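Local coordinates for insecticidal crystal protein Cry7Cal (Bacillus thuringiensis, PDB 5ZI1) that is a toxin active against the locust Locusta migratoria manilensis, probably through receptor binding and pore formation, here as the three-domain toxic part of a longer protein, at residues V211-N216 against T255-L260; Y428-S433 against W452-V457; L55-M60 against K78-L83; V246-R251 against Q470-K475. All blocks are in the same frame, centred on the assembly; numbering follows the deposited sequence.

Contact 1 (V211-N216 against T255-L260); sequences VWENYN and TDPIGL
P257 meets W212 and E213 where the helical N-terminal domain of the delta endotoxin fold, through helix 208-227, rests on the loop that follows strand 252-254 of the second domain. The proline comes at the edge of the indole, near its plane, with W212 CZ3 to P257 CG 3.7 Å apart. W212 reaches this place with CG anti to its backbone N (chi1 -169°), and CB of N216, one turn on, sits over one indole face. W212 NE1 bonds E283. E213, extended, passes obliquely over the proline, E213 OE1 lying 3.3 Å from P257 CD, while OE2 is bonded to Y272. The acidic ends of E213 and D256 come close, OE2 to OD2 being 4.5 Å, but R217 and R220 pair with D256 and probably offset the like charge. No direct hydrogen bond joins 211-216 to 255-260. One water links E213 O, N216 ND2 and D256 OD1, and N216 ND2 also bonds F254 O; a second water lies 2.7 Å from E213 OE1 and also bonds P257 O.

Contact 2 (Y428-S433 against W452-V457); sequences YGHRLS and WTHVSV
R431 and T453 bind each other three times. Their backbones form a reciprocal pair, R431 N to T453 O at 2.8 Å and T453 N to R431 O at 2.9 Å. The third bond runs from R431 NH1 to T453 OG1, 2.7 Å long, with the hydroxyl at the edge of the guanidinium and close to its plane. A bend at chi3 (64°) brings the guanidinium to the end of strand 448-454 and the turn beyond it, where NH1 weakly bonds H454 O and NH2 weakly V457 O, while NE is salt-bridged to D353. V455 N donates to G429 O from above the carbonyl plane, 44° out of it. These bonds join strands 430-437 and 448-454 into an antiparallel beta hairpin of the second domain; after strand 448-454 the chain leaves the sheet through a type I turn, H454 to V457. H430 and H454, a non-hydrogen-bonded pair, make a T-shaped stack: the edge of H454 addresses the face of H430, centroids 5.2 Å apart and planes at 88°. H430 NE2 is bonded to R251. L432 CD1 lies over the six-membered ring of W452, 4.1 Å from its centroid. S433 CB and T453 CG2 pack tightly, at 3.5 Å.

Contact 3 (L55-M60 against K78-L83); sequences LWESFM and KALSEL
L83 and L80 on one helix, with W56 on the other, account for most of the surface buried here. Both methyls of L83 lie against W56: CD2 stands over the six-membered ring, 3.7 Å from its centroid and 11° off the ring normal, a CH-pi contact, while L83 CD1 is 3.6 Å from W56 CB. F59 CE2, of the same helix as W56, lies near the rim of the opposite face. On the other flank L80 CD2 meets the methyl CE of M60 at 3.6 Å, a position M60 reaches because its chain bends at chi3 (-91°), and L80 CD1 rests 3.9 Å from E57 CG. Segments 55-60 and 78-83, of helices 54-67 and 73-101, have axes 10.9 Å apart at closest and N-to-C directions 147° apart, as neighbours in the helical bundle of the N-terminal domain; W48 also touches W56, and V143 touches M60. No hydrogen bond or salt bridge forms between the two segments, which implies that their pairing rests on apolar fit, not directional bonds.

Contact 4 (V246-R251 against Q470-K475); sequences VTELTR and QIPAVK
E248 and K475 form a buried salt bridge, with K475 NZ 2.7 Å from E248 OE1 on its syn lone pair and only weakly bonded to OE2, at 3.2 Å. The two side chains cross at about a right angle. K475 is curled, bent at chi2, chi3 and chi4, so that its methylene CD also lies against the carboxylate, 3.2 Å from E248 OE1. Beside this pair T250 CG2 packs on P472 CG at 3.7 Å, and V474 CG2 touches the same methyl. The backbones are joined at Q470 N, which donates to V246 O at 3.0 Å; here strand 245-246 runs parallel to strand 468-472 and enters the sheet that belongs mostly to the C-terminal beta domain. Further along, a water accepts from E248 N and donates to Q470 O and Q470 OE1, tying the start of the loop to the strand. The ends of the salt bridge have further partners: R458 N bonds E248 OE2, and R458 O and N461 OD1 bond K475 NZ. E596 holds Q470 NE2. With charge paired against charge and further polar partners at both ends, E248 and K475 are probably kept ionised despite their burial.

Overall arrangement
From the N terminus, contact 3 closes first, a short helix-to-helix loop within the N-terminal bundle, and stays about 14 Å at nearest atoms from each of the others. Contact 1 then opens on helix 208-227 and closes on the loop after strand 252-254, joining the helical and second domains. Contact 4 opens before that closure and ends more than 200 residues later, so the two cross; it ties the start of the second domain to the C-terminal beta domain. Contact 2 is nested inside its loop. T255 OG1 of contact 1 probably bonds W452 NE1 of contact 2, and H430 NE2 of contact 2 probably bonds R251 NH2 of contact 4, making the 430-437/448-454 hairpin the intermediary.

Contact 1 (V211-N216 against T255-L260)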
loop_
_atom_site.group_PDB
_atom_site.type_symbol
_atom_site.label_atom_id
_atom_site.label_comp_id
_atom_site.label_asym_id
_atom_site.label_seq_id
_atom_site.Cartn_x
_atom_site.Cartn_y
_atom_site.Cartn_z
ATOM N N VAL A 211 7.429 -21.961 -3.714
ATOM C CA VAL A 211 8.259 -21.071 -2.921
ATOM C C VAL A 211 7.936 -19.632 -3.274
ATOM O O VAL A 211 7.763 -18.786 -2.390
ATOM C CB VAL A 211 9.747 -21.397 -3.118
ATOM C CG1 VAL A 211 10.604 -20.201 -2.746
ATOM C CG2 VAL A 211 10.131 -22.584 -2.266
ATOM N N TRP A 212 7.773 -19.351 -4.568
ATOM C CA TRP A 212 7.340 -18.023 -4.977
ATOM C C TRP A 212 5.975 -17.674 -4.401
ATOM O O TRP A 212 5.773 -16.563 -3.899
ATOM C CB TRP A 212 7.298 -17.911 -6.492
ATOM C CG TRP A 212 7.119 -16.508 -6.855
ATOM C CD1 TRP A 212 8.093 -15.550 -6.917
ATOM C CD2 TRP A 212 5.891 -15.855 -7.174
ATOM N NE1 TRP A 212 7.549 -14.345 -7.276
ATOM C CE2 TRP A 212 6.197 -14.496 -7.430
ATOM C CE3 TRP A 212 4.564 -16.282 -7.268
ATOM C CZ2 TRP A 212 5.230 -13.569 -7.779
ATOM C CZ3 TRP A 212 3.607 -15.360 -7.618
ATOM C CH2 TRP A 212 3.939 -14.017 -7.870
ATOM N N GLU A 213 5.025 -18.608 -4.456
ATOM C CA GLU A 213 3.687 -18.307 -3.961
ATOM C C GLU A 213 3.720 -17.882 -2.499
ATOM O O GLU A 213 3.088 -16.892 -2.118
ATOM C CB GLU A 213 2.774 -19.514 -4.157
ATOM C CG GLU A 213 1.372 -19.300 -3.635
ATOM C CD GLU A 213 0.370 -20.280 -4.265
ATOM O OE1 GLU A 213 0.133 -20.214 -5.493
ATOM O OE2 GLU A 213 -0.167 -21.132 -3.535
ATOM N N ASN A 214 4.449 -18.625 -1.662
ATOM C CA ASN A 214 4.535 -18.280 -0.246
ATOM C C ASN A 214 5.246 -16.945 -0.062
ATOM O O ASN A 214 4.898 -16.162 0.825
ATOM C CB ASN A 214 5.274 -19.366 0.531
ATOM C CG ASN A 214 4.519 -20.698 0.573
ATOM O OD1 ASN A 214 3.301 -20.757 0.376
ATOM N ND2 ASN A 214 5.253 -21.775 0.850
ATOM N N TYR A 215 6.249 -16.689 -0.891
ATOM C CA TYR A 215 6.943 -15.415 -0.881
ATOM C C TYR A 215 5.987 -14.284 -1.251
ATOM O O TYR A 215 5.893 -13.273 -0.549
ATOM C CB TYR A 215 8.110 -15.508 -1.853
ATOM C CG TYR A 215 8.886 -14.228 -2.082
ATOM C CD1 TYR A 215 8.460 -13.293 -3.022
ATOM C CD2 TYR A 215 10.085 -13.992 -1.401
ATOM C CE1 TYR A 215 9.183 -12.166 -3.270
ATOM C CE2 TYR A 215 10.822 -12.839 -1.634
ATOM C CZ TYR A 215 10.368 -11.934 -2.562
ATOM O OH TYR A 215 11.090 -10.794 -2.802
ATOM N N ASN A 216 5.215 -14.467 -2.325
ATOM C CA ASN A 216 4.297 -13.412 -2.720
ATOM C C ASN A 216 3.175 -13.235 -1.707
ATOM O O ASN A 216 2.702 -12.108 -1.489
ATOM C CB ASN A 216 3.726 -13.697 -4.100
ATOM C CG ASN A 216 2.844 -12.578 -4.584
ATOM O OD1 ASN A 216 3.329 -11.454 -4.853
ATOM N ND2 ASN A 216 1.525 -12.852 -4.664
ATOM N N THR A 255 -2.516 -11.208 -6.043
ATOM C CA THR A 255 -3.178 -12.358 -5.445
ATOM C C THR A 255 -2.497 -13.640 -5.924
ATOM O O THR A 255 -1.682 -13.628 -6.855
ATOM C CB THR A 255 -4.676 -12.370 -5.795
ATOM O OG1 THR A 255 -4.869 -12.067 -7.186
ATOM C CG2 THR A 255 -5.465 -11.357 -4.951
ATOM N N ASP A 256 -2.823 -14.760 -5.270
ATOM C CA ASP A 256 -2.150 -16.016 -5.599
ATOM C C ASP A 256 -2.381 -16.378 -7.065
ATOM O O ASP A 256 -3.431 -16.058 -7.637
ATOM C CB ASP A 256 -2.642 -17.158 -4.713
ATOM C CG ASP A 256 -2.309 -16.944 -3.250
ATOM O OD1 ASP A 256 -1.502 -16.025 -2.949
ATOM O OD2 ASP A 256 -2.848 -17.696 -2.402
ATOM N N PRO A 257 -1.411 -17.025 -7.710
ATOM C CA PRO A 257 -1.603 -17.385 -9.125
ATOM C C PRO A 257 -2.831 -18.266 -9.305
ATOM O O PRO A 257 -3.184 -19.067 -8.434
ATOM C CB PRO A 257 -0.306 -18.112 -9.490
ATOM C CG PRO A 257 0.745 -17.507 -8.484
ATOM C CD PRO A 257 -0.062 -17.366 -7.212
ATOM N N ILE A 258 -3.512 -18.069 -10.431
ATOM C CA ILE A 258 -4.750 -18.807 -10.724
ATOM C C ILE A 258 -4.311 -20.093 -11.407
ATOM O O ILE A 258 -4.246 -20.204 -12.632
ATOM C CB ILE A 258 -5.718 -17.997 -11.589
ATOM C CG1 ILE A 258 -5.998 -16.613 -10.995
ATOM C CG2 ILE A 258 -7.012 -18.768 -11.803
ATOM C CD1 ILE A 258 -6.821 -15.778 -11.952
ATOM N N GLY A 259 -3.965 -21.081 -10.589
ATOM C CA GLY A 259 -3.543 -22.370 -11.085
ATOM C C GLY A 259 -4.173 -23.458 -10.242
ATOM O O GLY A 259 -4.692 -23.205 -9.152
ATOM N N LEU A 260 -4.134 -24.683 -10.765
ATOM C CA LEU A 260 -4.761 -25.795 -10.064
ATOM C C LEU A 260 -3.932 -26.201 -8.849
ATOM O O LEU A 260 -2.728 -26.432 -8.956
ATOM C CB LEU A 260 -4.929 -26.979 -11.004
ATOM C CG LEU A 260 -5.587 -28.213 -10.391
ATOM C CD1 LEU A 260 -7.060 -27.941 -10.085
ATOM C CD2 LEU A 260 -5.445 -29.380 -11.356
HETATM O O HOH W 1 1.017 -15.766 -3.797
HETATM O O HOH W 2 -2.018 -21.103 -6.917
#

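Contact 2 (Y428-S433 against W452-V457)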
loop_
_atom_site.group_PDB
_atom_site.type_symbol
_atom_site.label_atom_id
_atom_site.label_comp_id
_atom_site.label_asym_id
_atom_site.label_seq_id
_atom_site.Cartn_x
_atom_site.Cartn_y
_atom_site.Cartn_z
ATOM N N TYR A 428 -14.794 -1.674 -0.400
ATOM C CA TYR A 428 -13.753 -2.452 -1.055
ATOM C C TYR A 428 -12.470 -1.635 -1.071
ATOM O O TYR A 428 -12.501 -0.422 -1.298
ATOM C CB TYR A 428 -14.150 -2.865 -2.481
ATOM C CG TYR A 428 -14.318 -1.734 -3.482
ATOM C CD1 TYR A 428 -15.479 -0.969 -3.516
ATOM C CD2 TYR A 428 -13.333 -1.465 -4.416
ATOM C CE1 TYR A 428 -15.640 0.063 -4.442
ATOM C CE2 TYR A 428 -13.472 -0.442 -5.332
ATOM C CZ TYR A 428 -14.629 0.322 -5.350
ATOM O OH TYR A 428 -14.756 1.344 -6.280
ATOM N N GLY A 429 -11.344 -2.300 -0.818
ATOM C CA GLY A 429 -10.095 -1.576 -0.641
ATOM C C GLY A 429 -9.183 -1.622 -1.844
ATOM O O GLY A 429 -8.208 -0.869 -1.915
ATOM N N HIS A 430 -9.500 -2.482 -2.814
ATOM C CA HIS A 430 -8.596 -2.728 -3.925
ATOM C C HIS A 430 -9.379 -2.838 -5.228
ATOM O O HIS A 430 -10.569 -3.170 -5.245
ATOM C CB HIS A 430 -7.755 -3.998 -3.678
ATOM C CG HIS A 430 -6.718 -3.841 -2.596
ATOM N ND1 HIS A 430 -6.998 -4.036 -1.255
ATOM C CD2 HIS A 430 -5.407 -3.497 -2.658
ATOM C CE1 HIS A 430 -5.904 -3.827 -0.543
ATOM N NE2 HIS A 430 -4.924 -3.497 -1.370
ATOM N N ARG A 431 -8.686 -2.567 -6.329
ATOM C CA ARG A 431 -9.247 -2.642 -7.666
ATOM C C ARG A 431 -8.251 -3.371 -8.550
ATOM O O ARG A 431 -7.040 -3.284 -8.334
ATOM C CB ARG A 431 -9.541 -1.236 -8.259
ATOM C CG ARG A 431 -8.321 -0.604 -8.915
ATOM C CD ARG A 431 -8.593 0.708 -9.592
ATOM N NE ARG A 431 -9.007 1.761 -8.663
ATOM C CZ ARG A 431 -8.184 2.395 -7.829
ATOM N NH1 ARG A 431 -6.896 2.060 -7.768
ATOM N NH2 ARG A 431 -8.659 3.340 -7.037
ATOM N N LEU A 432 -8.766 -4.098 -9.536
ATOM C CA LEU A 432 -7.888 -4.857 -10.413
ATOM C C LEU A 432 -7.045 -3.901 -11.231
ATOM O O LEU A 432 -7.536 -2.881 -11.723
ATOM C CB LEU A 432 -8.692 -5.772 -11.332
ATOM C CG LEU A 432 -7.969 -6.752 -12.262
ATOM C CD1 LEU A 432 -7.254 -7.874 -11.520
ATOM C CD2 LEU A 432 -9.009 -7.372 -13.209
ATOM N N SER A 433 -5.759 -4.220 -11.369
ATOM C CA SER A 433 -4.871 -3.356 -12.119
ATOM C C SER A 433 -4.015 -4.076 -13.137
ATOM O O SER A 433 -3.523 -3.420 -14.064
ATOM C CB SER A 433 -3.958 -2.553 -11.164
ATOM O OG SER A 433 -3.262 -3.392 -10.239
ATOM N N TRP A 452 -3.489 -5.837 -8.205
ATOM C CA TRP A 452 -4.465 -4.928 -7.617
ATOM C C TRP A 452 -3.785 -3.656 -7.120
ATOM O O TRP A 452 -2.659 -3.705 -6.602
ATOM C CB TRP A 452 -5.172 -5.613 -6.438
ATOM C CG TRP A 452 -5.746 -6.951 -6.790
ATOM C CD1 TRP A 452 -5.086 -8.129 -6.856
ATOM C CD2 TRP A 452 -7.106 -7.227 -7.149
ATOM N NE1 TRP A 452 -5.949 -9.136 -7.234
ATOM C CE2 TRP A 452 -7.196 -8.604 -7.417
ATOM C CE3 TRP A 452 -8.257 -6.441 -7.262
ATOM C CZ2 TRP A 452 -8.398 -9.221 -7.789
ATOM C CZ3 TRP A 452 -9.455 -7.054 -7.636
ATOM C CH2 TRP A 452 -9.510 -8.431 -7.893
ATOM N N THR A 453 -4.484 -2.525 -7.246
ATOM C CA THR A 453 -4.076 -1.268 -6.625
ATOM C C THR A 453 -5.120 -0.825 -5.602
ATOM O O THR A 453 -6.285 -1.228 -5.658
ATOM C CB THR A 453 -3.867 -0.164 -7.657
ATOM O OG1 THR A 453 -5.102 0.076 -8.372
ATOM C CG2 THR A 453 -2.732 -0.533 -8.613
ATOM N N HIS A 454 -4.678 0.012 -4.667
ATOM C CA HIS A 454 -5.470 0.435 -3.516
ATOM C C HIS A 454 -6.446 1.540 -3.900
ATOM O O HIS A 454 -6.113 2.436 -4.682
ATOM C CB HIS A 454 -4.524 0.933 -2.420
ATOM C CG HIS A 454 -5.145 1.031 -1.064
ATOM N ND1 HIS A 454 -5.568 2.227 -0.525
ATOM C CD2 HIS A 454 -5.380 0.088 -0.123
ATOM C CE1 HIS A 454 -6.059 2.015 0.683
ATOM N NE2 HIS A 454 -5.950 0.726 0.955
ATOM N N VAL A 455 -7.660 1.487 -3.343
ATOM C CA VAL A 455 -8.705 2.417 -3.774
ATOM C C VAL A 455 -8.501 3.835 -3.238
ATOM O O VAL A 455 -9.178 4.769 -3.697
ATOM C CB VAL A 455 -10.081 1.799 -3.420
ATOM C CG1 VAL A 455 -11.246 2.753 -3.677
ATOM C CG2 VAL A 455 -10.294 0.542 -4.247
ATOM N N SER A 456 -7.538 4.046 -2.327
ATOM C CA SER A 456 -7.231 5.412 -1.915
ATOM C C SER A 456 -6.649 6.229 -3.058
ATOM O O SER A 456 -6.728 7.465 -3.033
ATOM C CB SER A 456 -6.251 5.413 -0.739
ATOM O OG SER A 456 -5.045 4.766 -1.092
ATOM N N VAL A 457 -6.051 5.580 -4.054
ATOM C CA VAL A 457 -5.598 6.318 -5.224
ATOM C C VAL A 457 -6.810 6.782 -6.015
ATOM O O VAL A 457 -7.690 5.982 -6.358
ATOM C CB VAL A 457 -4.695 5.450 -6.102
ATOM C CG1 VAL A 457 -4.068 6.319 -7.198
ATOM C CG2 VAL A 457 -3.674 4.745 -5.246
#

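Contact 3 (L55-M60 against K78-L83)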
loop_
_atom_site.group_PDB
_atom_site.type_symbol
_atom_site.label_atom_id
_atom_site.label_comp_id
_atom_site.label_asym_id
_atom_site.label_seq_id
_atom_site.Cartn_x
_atom_site.Cartn_y
_atom_site.Cartn_z
ATOM N N LEU A 55 -7.800 -10.282 17.946
ATOM C CA LEU A 55 -7.152 -9.821 16.717
ATOM C C LEU A 55 -5.636 -9.902 16.828
ATOM O O LEU A 55 -4.956 -10.284 15.868
ATOM C CB LEU A 55 -7.589 -8.394 16.381
ATOM C CG LEU A 55 -7.245 -7.935 14.959
ATOM C CD1 LEU A 55 -8.007 -8.769 13.939
ATOM C CD2 LEU A 55 -7.548 -6.462 14.752
ATOM N N TRP A 56 -5.083 -9.568 17.995
ATOM C CA TRP A 56 -3.630 -9.624 18.131
ATOM C C TRP A 56 -3.127 -11.061 18.125
ATOM O O TRP A 56 -2.011 -11.324 17.660
ATOM C CB TRP A 56 -3.181 -8.913 19.400
ATOM C CG TRP A 56 -3.654 -7.491 19.523
ATOM C CD1 TRP A 56 -4.833 -7.069 20.062
ATOM C CD2 TRP A 56 -2.952 -6.301 19.116
ATOM N NE1 TRP A 56 -4.918 -5.698 20.008
ATOM C CE2 TRP A 56 -3.774 -5.202 19.436
ATOM C CE3 TRP A 56 -1.706 -6.061 18.521
ATOM C CZ2 TRP A 56 -3.383 -3.870 19.201
ATOM C CZ3 TRP A 56 -1.319 -4.721 18.279
ATOM C CH2 TRP A 56 -2.156 -3.655 18.621
ATOM N N GLU A 57 -3.926 -12.002 18.634
ATOM C CA GLU A 57 -3.579 -13.411 18.466
ATOM C C GLU A 57 -3.549 -13.789 16.990
ATOM O O GLU A 57 -2.620 -14.468 16.533
ATOM C CB GLU A 57 -4.565 -14.301 19.220
ATOM C CG GLU A 57 -4.537 -14.182 20.742
ATOM C CD GLU A 57 -5.755 -14.854 21.397
ATOM O OE1 GLU A 57 -6.694 -15.253 20.664
ATOM O OE2 GLU A 57 -5.773 -14.986 22.642
ATOM N N SER A 58 -4.551 -13.349 16.223
ATOM C CA SER A 58 -4.566 -13.636 14.793
ATOM C C SER A 58 -3.372 -13.016 14.081
ATOM O O SER A 58 -2.815 -13.628 13.161
ATOM C CB SER A 58 -5.861 -13.129 14.165
ATOM O OG SER A 58 -6.988 -13.582 14.885
ATOM N N PHE A 59 -2.992 -11.782 14.458
ATOM C CA PHE A 59 -1.776 -11.177 13.922
ATOM C C PHE A 59 -0.594 -12.117 14.086
ATOM O O PHE A 59 0.137 -12.396 13.131
ATOM C CB PHE A 59 -1.461 -9.845 14.623
ATOM C CG PHE A 59 -2.308 -8.685 14.194
ATOM C CD1 PHE A 59 -2.993 -8.687 12.980
ATOM C CD2 PHE A 59 -2.417 -7.578 15.012
ATOM C CE1 PHE A 59 -3.768 -7.596 12.599
ATOM C CE2 PHE A 59 -3.193 -6.487 14.645
ATOM C CZ PHE A 59 -3.870 -6.495 13.433
ATOM N N MET A 60 -0.376 -12.600 15.307
ATOM C CA MET A 60 0.744 -13.501 15.548
ATOM C C MET A 60 0.588 -14.816 14.787
ATOM O O MET A 60 1.547 -15.289 14.165
ATOM C CB MET A 60 0.890 -13.747 17.050
ATOM C CG MET A 60 1.368 -12.508 17.792
ATOM S SD MET A 60 1.676 -12.758 19.547
ATOM C CE MET A 60 0.088 -12.339 20.245
ATOM N N LYS A 78 3.540 -12.828 27.197
ATOM C CA LYS A 78 3.972 -11.524 27.665
ATOM C C LYS A 78 3.501 -10.427 26.724
ATOM O O LYS A 78 3.038 -9.379 27.177
ATOM C CB LYS A 78 5.486 -11.474 27.817
ATOM C CG LYS A 78 5.939 -10.107 28.310
ATOM C CD LYS A 78 7.420 -10.052 28.605
ATOM C CE LYS A 78 7.760 -8.788 29.382
ATOM N NZ LYS A 78 9.218 -8.462 29.304
ATOM N N ALA A 79 3.583 -10.657 25.412
ATOM C CA ALA A 79 3.092 -9.662 24.466
ATOM C C ALA A 79 1.615 -9.383 24.695
ATOM O O ALA A 79 1.209 -8.225 24.846
ATOM C CB ALA A 79 3.353 -10.120 23.033
ATOM N N LEU A 80 0.805 -10.441 24.784
ATOM C CA LEU A 80 -0.633 -10.272 24.984
ATOM C C LEU A 80 -0.931 -9.544 26.282
ATOM O O LEU A 80 -1.860 -8.733 26.351
ATOM C CB LEU A 80 -1.327 -11.637 24.977
ATOM C CG LEU A 80 -1.480 -12.302 23.619
ATOM C CD1 LEU A 80 -2.036 -13.726 23.758
ATOM C CD2 LEU A 80 -2.378 -11.440 22.711
ATOM N N SER A 81 -0.161 -9.832 27.326
ATOM C CA SER A 81 -0.377 -9.206 28.624
ATOM C C SER A 81 -0.091 -7.704 28.574
ATOM O O SER A 81 -0.825 -6.908 29.174
ATOM C CB SER A 81 0.497 -9.917 29.664
ATOM O OG SER A 81 0.746 -9.115 30.798
ATOM N N GLU A 82 0.964 -7.295 27.859
ATOM C CA GLU A 82 1.198 -5.867 27.639
ATOM C C GLU A 82 0.136 -5.265 26.739
ATOM O O GLU A 82 -0.238 -4.100 26.924
ATOM C CB GLU A 82 2.566 -5.629 27.016
ATOM C CG GLU A 82 3.673 -6.332 27.740
ATOM C CD GLU A 82 4.298 -5.450 28.784
ATOM O OE1 GLU A 82 3.540 -4.741 29.495
ATOM O OE2 GLU A 82 5.550 -5.456 28.887
ATOM N N LEU A 83 -0.364 -6.035 25.761
ATOM C CA LEU A 83 -1.412 -5.503 24.899
ATOM C C LEU A 83 -2.680 -5.235 25.693
ATOM O O LEU A 83 -3.368 -4.233 25.461
ATOM C CB LEU A 83 -1.675 -6.446 23.726
ATOM C CG LEU A 83 -0.559 -6.485 22.668
ATOM C CD1 LEU A 83 -0.765 -7.633 21.690
ATOM C CD2 LEU A 83 -0.453 -5.160 21.903
#

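Contact 4 (V246-R251 against Q470-K475)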
loop_
_atom_site.group_PDB
_atom_site.type_symbol
_atom_site.label_atom_id
_atom_site.label_comp_id
_atom_site.label_asym_id
_atom_site.label_seq_id
_atom_site.Cartn_x
_atom_site.Cartn_y
_atom_site.Cartn_z
ATOM N N VAL A 246 -4.576 14.383 2.674
ATOM C CA VAL A 246 -5.155 13.333 1.847
ATOM C C VAL A 246 -4.016 12.557 1.202
ATOM O O VAL A 246 -3.200 13.130 0.464
ATOM C CB VAL A 246 -6.114 13.905 0.791
ATOM C CG1 VAL A 246 -6.608 12.782 -0.119
ATOM C CG2 VAL A 246 -7.274 14.593 1.474
ATOM N N THR A 247 -3.975 11.251 1.452
ATOM C CA THR A 247 -2.869 10.424 1.001
ATOM C C THR A 247 -3.350 9.244 0.168
ATOM O O THR A 247 -4.527 8.845 0.212
ATOM C CB THR A 247 -2.086 9.930 2.196
ATOM O OG1 THR A 247 -2.968 9.145 3.005
ATOM C CG2 THR A 247 -1.616 11.122 3.016
ATOM N N GLU A 248 -2.416 8.685 -0.609
ATOM C CA GLU A 248 -2.704 7.555 -1.484
ATOM C C GLU A 248 -1.607 6.508 -1.353
ATOM O O GLU A 248 -0.430 6.853 -1.226
ATOM C CB GLU A 248 -2.810 7.985 -2.954
ATOM C CG GLU A 248 -3.547 9.292 -3.198
ATOM C CD GLU A 248 -3.820 9.523 -4.694
ATOM O OE1 GLU A 248 -2.874 9.343 -5.509
ATOM O OE2 GLU A 248 -4.983 9.859 -5.051
ATOM N N LEU A 249 -2.007 5.231 -1.406
ATOM C CA LEU A 249 -1.102 4.088 -1.473
ATOM C C LEU A 249 -1.043 3.603 -2.918
ATOM O O LEU A 249 -1.988 2.973 -3.399
ATOM C CB LEU A 249 -1.596 2.954 -0.578
ATOM C CG LEU A 249 -1.879 3.252 0.881
ATOM C CD1 LEU A 249 -2.701 2.120 1.494
ATOM C CD2 LEU A 249 -0.555 3.462 1.639
ATOM N N THR A 250 0.065 3.847 -3.596
ATOM C CA THR A 250 0.176 3.525 -5.011
ATOM C C THR A 250 0.762 2.149 -5.281
ATOM O O THR A 250 0.982 1.811 -6.446
ATOM C CB THR A 250 1.047 4.567 -5.705
ATOM O OG1 THR A 250 2.345 4.549 -5.106
ATOM C CG2 THR A 250 0.440 5.953 -5.568
ATOM N N ARG A 251 1.072 1.376 -4.250
ATOM C CA ARG A 251 1.742 0.101 -4.457
ATOM C C ARG A 251 0.777 -0.925 -5.053
ATOM O O ARG A 251 -0.418 -0.929 -4.748
ATOM C CB ARG A 251 2.328 -0.416 -3.141
ATOM C CG ARG A 251 1.375 -1.149 -2.207
ATOM C CD ARG A 251 0.293 -0.249 -1.669
ATOM N NE ARG A 251 -0.641 -0.911 -0.751
ATOM C CZ ARG A 251 -1.661 -1.692 -1.117
ATOM N NH1 ARG A 251 -1.892 -1.964 -2.401
ATOM N NH2 ARG A 251 -2.444 -2.216 -0.184
ATOM N N GLN A 470 -1.704 15.414 -0.808
ATOM C CA GLN A 470 -0.415 14.752 -0.941
ATOM C C GLN A 470 -0.544 13.803 -2.124
ATOM O O GLN A 470 -1.286 12.814 -2.064
ATOM C CB GLN A 470 -0.008 14.041 0.349
ATOM C CG GLN A 470 1.371 13.384 0.300
ATOM C CD GLN A 470 1.623 12.471 1.491
ATOM O OE1 GLN A 470 1.047 11.394 1.581
ATOM N NE2 GLN A 470 2.476 12.908 2.419
ATOM N N ILE A 471 0.165 14.125 -3.195
ATOM C CA ILE A 471 0.069 13.435 -4.467
ATOM C C ILE A 471 1.423 12.790 -4.729
ATOM O O ILE A 471 2.436 13.494 -4.796
ATOM C CB ILE A 471 -0.299 14.383 -5.619
ATOM C CG1 ILE A 471 -1.604 15.122 -5.321
ATOM C CG2 ILE A 471 -0.388 13.598 -6.916
ATOM C CD1 ILE A 471 -2.089 15.993 -6.493
ATOM N N PRO A 472 1.490 11.470 -4.875
ATOM C CA PRO A 472 2.776 10.830 -5.134
ATOM C C PRO A 472 3.310 11.247 -6.482
ATOM O O PRO A 472 2.559 11.491 -7.424
ATOM C CB PRO A 472 2.441 9.336 -5.107
ATOM C CG PRO A 472 1.284 9.266 -4.175
ATOM C CD PRO A 472 0.469 10.507 -4.456
ATOM N N ALA A 473 4.631 11.343 -6.559
ATOM C CA ALA A 473 5.260 11.651 -7.833
ATOM C C ALA A 473 4.845 10.656 -8.909
ATOM O O ALA A 473 4.746 11.020 -10.087
ATOM C CB ALA A 473 6.786 11.678 -7.662
ATOM N N VAL A 474 4.592 9.400 -8.535
ATOM C CA VAL A 474 4.213 8.425 -9.547
ATOM C C VAL A 474 2.820 8.674 -10.110
ATOM O O VAL A 474 2.476 8.077 -11.129
ATOM C CB VAL A 474 4.343 6.981 -9.016
ATOM C CG1 VAL A 474 5.794 6.676 -8.720
ATOM C CG2 VAL A 474 3.501 6.771 -7.783
ATOM N N LYS A 475 2.024 9.575 -9.511
ATOM C CA LYS A 475 0.768 9.998 -10.132
ATOM C C LYS A 475 0.983 10.849 -11.384
ATOM O O LYS A 475 -0.000 11.177 -12.060
ATOM C CB LYS A 475 -0.110 10.766 -9.139
ATOM C CG LYS A 475 -0.606 9.947 -7.933
ATOM C CD LYS A 475 -1.490 8.771 -8.371
ATOM C CE LYS A 475 -2.804 9.229 -9.026
ATOM N NZ LYS A 475 -3.811 9.786 -8.052
HETATM O O HOH W 3 -0.199 10.430 -0.630
#